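PDB 3B77: uncharacterized protein from Exiguobacterium sibiricum, which is of unknown function but joins a bacterial pleckstrin homology domain to a helical region that is probably used for oligomerisation. Local coordinates for residues E40-L48 with Q180-E188. Sequence-based numbering, arbitrary orientation.
Sequences EYCFTNLAL and QKDFGSFYE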
loop_
_atom_site.group_PDB
_atom_site.type_symbol
_atom_site.label_atom_id
_atom_site.label_comp_id
_atom_site.label_asym_id
_atom_site.label_seq_id
_atom_site.Cartn_x
_atom_site.Cartn_y
_atom_site.Cartn_z
ATOM N N GLU A 40 -48.111 -4.017 -42.096
ATOM C CA GLU A 40 -47.511 -5.100 -42.863
ATOM C C GLU A 40 -46.258 -5.573 -42.103
ATOM O O GLU A 40 -45.351 -4.783 -41.856
ATOM C CB GLU A 40 -47.159 -4.600 -44.244
ATOM C CG GLU A 40 -47.133 -5.687 -45.287
ATOM C CD GLU A 40 -47.198 -5.165 -46.723
ATOM O OE1 GLU A 40 -48.118 -4.383 -47.044
ATOM O OE2 GLU A 40 -46.349 -5.572 -47.539
ATOM N N TYR A 41 -46.246 -6.841 -41.686
ATOM C CA TYR A 41 -45.177 -7.394 -40.857
ATOM C C TYR A 41 -44.392 -8.416 -41.667
ATOM O O TYR A 41 -44.866 -9.505 -41.924
ATOM C CB TYR A 41 -45.766 -8.061 -39.618
ATOM C CG TYR A 41 -46.606 -7.151 -38.776
ATOM C CD1 TYR A 41 -46.046 -6.364 -37.800
ATOM C CD2 TYR A 41 -47.975 -7.093 -38.948
ATOM C CE1 TYR A 41 -46.817 -5.544 -37.017
ATOM C CE2 TYR A 41 -48.769 -6.270 -38.173
ATOM C CZ TYR A 41 -48.184 -5.502 -37.208
ATOM O OH TYR A 41 -48.946 -4.675 -36.430
ATOM N N CYS A 42 -43.170 -8.075 -42.031
ATOM C CA CYS A 42 -42.376 -8.892 -42.936
ATOM C C CYS A 42 -41.200 -9.471 -42.197
ATOM O O CYS A 42 -40.361 -8.729 -41.727
ATOM C CB CYS A 42 -41.898 -7.987 -44.064
ATOM S SG CYS A 42 -40.981 -8.741 -45.363
ATOM N N PHE A 43 -41.174 -10.795 -42.057
ATOM C CA PHE A 43 -40.104 -11.500 -41.353
ATOM C C PHE A 43 -39.144 -12.105 -42.363
ATOM O O PHE A 43 -39.505 -13.017 -43.085
ATOM C CB PHE A 43 -40.667 -12.605 -40.470
ATOM C CG PHE A 43 -41.555 -12.109 -39.360
ATOM C CD1 PHE A 43 -42.901 -11.862 -39.591
ATOM C CD2 PHE A 43 -41.045 -11.897 -38.097
ATOM C CE1 PHE A 43 -43.728 -11.419 -38.563
ATOM C CE2 PHE A 43 -41.836 -11.469 -37.079
ATOM C CZ PHE A 43 -43.191 -11.221 -37.299
ATOM N N THR A 44 -37.918 -11.589 -42.391
ATOM C CA THR A 44 -36.881 -12.063 -43.308
ATOM C C THR A 44 -35.803 -12.786 -42.509
ATOM O O THR A 44 -35.880 -12.856 -41.262
ATOM C CB THR A 44 -36.194 -10.898 -44.089
ATOM O OG1 THR A 44 -35.198 -10.283 -43.268
ATOM C CG2 THR A 44 -37.202 -9.848 -44.550
ATOM N N ASN A 45 -34.809 -13.320 -43.235
ATOM C CA ASN A 45 -33.672 -13.977 -42.611
ATOM C C ASN A 45 -32.807 -13.024 -41.806
ATOM O O ASN A 45 -32.137 -13.444 -40.879
ATOM C CB ASN A 45 -32.804 -14.703 -43.642
ATOM C CG ASN A 45 -32.352 -13.811 -44.752
ATOM O OD1 ASN A 45 -33.106 -12.975 -45.227
ATOM N ND2 ASN A 45 -31.129 -13.980 -45.177
ATOM N N LEU A 46 -32.847 -11.740 -42.136
ATOM C CA LEU A 46 -32.027 -10.753 -41.465
ATOM C C LEU A 46 -32.756 -9.849 -40.490
ATOM O O LEU A 46 -32.121 -9.341 -39.559
ATOM C CB LEU A 46 -31.343 -9.862 -42.495
ATOM C CG LEU A 46 -30.564 -10.539 -43.613
ATOM C CD1 LEU A 46 -30.227 -9.491 -44.685
ATOM C CD2 LEU A 46 -29.295 -11.320 -43.142
ATOM N N ALA A 47 -34.054 -9.614 -40.694
ATOM C CA ALA A 47 -34.774 -8.589 -39.921
ATOM C C ALA A 47 -36.281 -8.708 -39.969
ATOM O O ALA A 47 -36.837 -9.487 -40.772
ATOM C CB ALA A 47 -34.410 -7.192 -40.429
ATOM N N LEU A 48 -36.919 -7.935 -39.065
ATOM C CA LEU A 48 -38.356 -7.630 -39.110
ATOM C C LEU A 48 -38.518 -6.237 -39.811
ATOM O O LEU A 48 -38.032 -5.192 -39.339
ATOM C CB LEU A 48 -39.010 -7.606 -37.712
ATOM C CG LEU A 48 -40.442 -7.031 -37.639
ATOM C CD1 LEU A 48 -41.453 -7.846 -38.470
ATOM C CD2 LEU A 48 -40.915 -6.865 -36.169
ATOM N N GLN A 180 -25.016 -13.498 -34.373
ATOM C CA GLN A 180 -25.224 -13.875 -35.767
ATOM C C GLN A 180 -26.280 -13.009 -36.464
ATOM O O GLN A 180 -27.227 -12.506 -35.849
ATOM C CB GLN A 180 -25.480 -15.370 -35.905
ATOM C CG GLN A 180 -26.876 -15.878 -35.727
ATOM C CD GLN A 180 -26.941 -17.442 -35.816
ATOM O OE1 GLN A 180 -26.141 -18.160 -35.175
ATOM N NE2 GLN A 180 -27.895 -17.959 -36.602
ATOM N N LYS A 181 -26.081 -12.803 -37.753
ATOM C CA LYS A 181 -26.948 -11.921 -38.525
ATOM C C LYS A 181 -28.139 -12.641 -39.143
ATOM O O LYS A 181 -29.255 -12.116 -39.157
ATOM C CB LYS A 181 -26.117 -11.220 -39.620
ATOM C CG LYS A 181 -25.387 -10.010 -39.077
ATOM C CD LYS A 181 -24.198 -9.564 -39.901
ATOM C CE LYS A 181 -23.851 -8.072 -39.577
ATOM N NZ LYS A 181 -24.133 -7.662 -38.133
ATOM N N ASP A 182 -27.873 -13.857 -39.609
ATOM C CA ASP A 182 -28.799 -14.630 -40.394
ATOM C C ASP A 182 -29.456 -15.789 -39.613
ATOM O O ASP A 182 -28.788 -16.625 -39.006
ATOM C CB ASP A 182 -28.035 -15.177 -41.604
ATOM C CG ASP A 182 -28.920 -15.585 -42.712
ATOM O OD1 ASP A 182 -30.053 -16.022 -42.474
ATOM O OD2 ASP A 182 -28.466 -15.474 -43.848
ATOM N N PHE A 183 -30.781 -15.837 -39.696
ATOM C CA PHE A 183 -31.599 -16.811 -39.015
ATOM C C PHE A 183 -32.568 -17.427 -40.010
ATOM O O PHE A 183 -33.672 -17.858 -39.639
ATOM C CB PHE A 183 -32.367 -16.117 -37.885
ATOM C CG PHE A 183 -31.506 -15.754 -36.693
ATOM C CD1 PHE A 183 -31.248 -16.682 -35.706
ATOM C CD2 PHE A 183 -30.978 -14.475 -36.557
ATOM C CE1 PHE A 183 -30.469 -16.357 -34.641
ATOM C CE2 PHE A 183 -30.211 -14.142 -35.460
ATOM C CZ PHE A 183 -29.958 -15.086 -34.507
ATOM N N GLY A 184 -32.165 -17.469 -41.276
ATOM C CA GLY A 184 -32.999 -18.074 -42.298
ATOM C C GLY A 184 -33.304 -19.535 -41.999
ATOM O O GLY A 184 -34.446 -19.976 -42.118
ATOM N N SER A 185 -32.290 -20.273 -41.570
ATOM C CA SER A 185 -32.421 -21.700 -41.323
ATOM C C SER A 185 -33.437 -21.971 -40.237
ATOM O O SER A 185 -34.060 -23.028 -40.211
ATOM C CB SER A 185 -31.075 -22.317 -40.963
ATOM O OG SER A 185 -30.453 -21.619 -39.905
ATOM N N PHE A 186 -33.635 -21.007 -39.353
ATOM C CA PHE A 186 -34.646 -21.151 -38.323
ATOM C C PHE A 186 -36.079 -21.059 -38.875
ATOM O O PHE A 186 -36.957 -21.770 -38.417
ATOM C CB PHE A 186 -34.431 -20.130 -37.208
ATOM C CG PHE A 186 -33.209 -20.389 -36.406
ATOM C CD1 PHE A 186 -31.968 -20.074 -36.895
ATOM C CD2 PHE A 186 -33.295 -20.972 -35.170
ATOM C CE1 PHE A 186 -30.846 -20.332 -36.151
ATOM C CE2 PHE A 186 -32.167 -21.223 -34.436
ATOM C CZ PHE A 186 -30.953 -20.910 -34.926
ATOM N N TYR A 187 -36.320 -20.171 -39.831
ATOM C CA TYR A 187 -37.619 -20.111 -40.489
ATOM C C TYR A 187 -37.764 -21.296 -41.435
ATOM O O TYR A 187 -38.824 -21.881 -41.558
ATOM C CB TYR A 187 -37.773 -18.824 -41.272
ATOM C CG TYR A 187 -37.891 -17.591 -40.423
ATOM C CD1 TYR A 187 -39.045 -17.352 -39.698
ATOM C CD2 TYR A 187 -36.875 -16.662 -40.355
ATOM C CE1 TYR A 187 -39.182 -16.239 -38.908
ATOM C CE2 TYR A 187 -37.008 -15.521 -39.570
ATOM C CZ TYR A 187 -38.167 -15.316 -38.839
ATOM O OH TYR A 187 -38.335 -14.197 -38.015
ATOM N N GLU A 188 -36.680 -21.648 -42.107
ATOM C CA GLU A 188 -36.664 -22.784 -43.024
ATOM C C GLU A 188 -37.082 -24.053 -42.304
ATOM O O GLU A 188 -37.831 -24.843 -42.844
ATOM C CB GLU A 188 -35.255 -22.951 -43.607
ATOM C CG GLU A 188 -35.196 -23.340 -45.080
ATOM C CD GLU A 188 -33.992 -22.696 -45.811
ATOM O OE1 GLU A 188 -32.974 -22.324 -45.157
ATOM O OE2 GLU A 188 -34.085 -22.539 -47.047
HETATM O O HOH W 1 -29.633 -9.506 -38.521
#
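Asn45 O takes a nearly straight backbone hydrogen bond from Phe183 N (3.0 Å, 162° at the hydrogen). A water donates to both Leu46 O and Lys181 O, a second bridge between the two backbones. Among side chains, Asn45 ND2 gives Asp182 OD2 a weak bond of 3.3 Å, amide and carboxylate planes 62° apart, while Asn45 OD1 receives Lys29 N. Asp182 OD1 closes an Asx turn by accepting Gly184 N at 2.8 Å where helix 184-191 starts; chi1 of -160° swings the carboxylate away from Asp182 N, leaving OD2 to face Asn45. The hairpin turn between strands 39-44 and 47-52 of the PH-domain sheet thus meets the start of the C-terminal helix. Within it Thr44 OG1, also hydrogen-bonded to Glu28 OE2, accepts Leu46 N and Ala47 N, an ST turn and an ST motif. Packing is close here, with Asn45 CB 3.6 Å from Gly184 CA. One turn along the helix, Tyr187 crosses Phe43 at about a right angle, its CZ 4.0 Å from Phe43 CB and its OH hydrogen-bonded to Tyr68 OH. Tyr187 CE2 lies 3.4 Å from Thr44 O. A leucine in place of Tyr187 would probably leave Tyr68 without that hydroxyl partner and open a gap beside Phe43 CB. Tyr187 also packs on Ala117, Leu118 and Ile121 of helix 108-146.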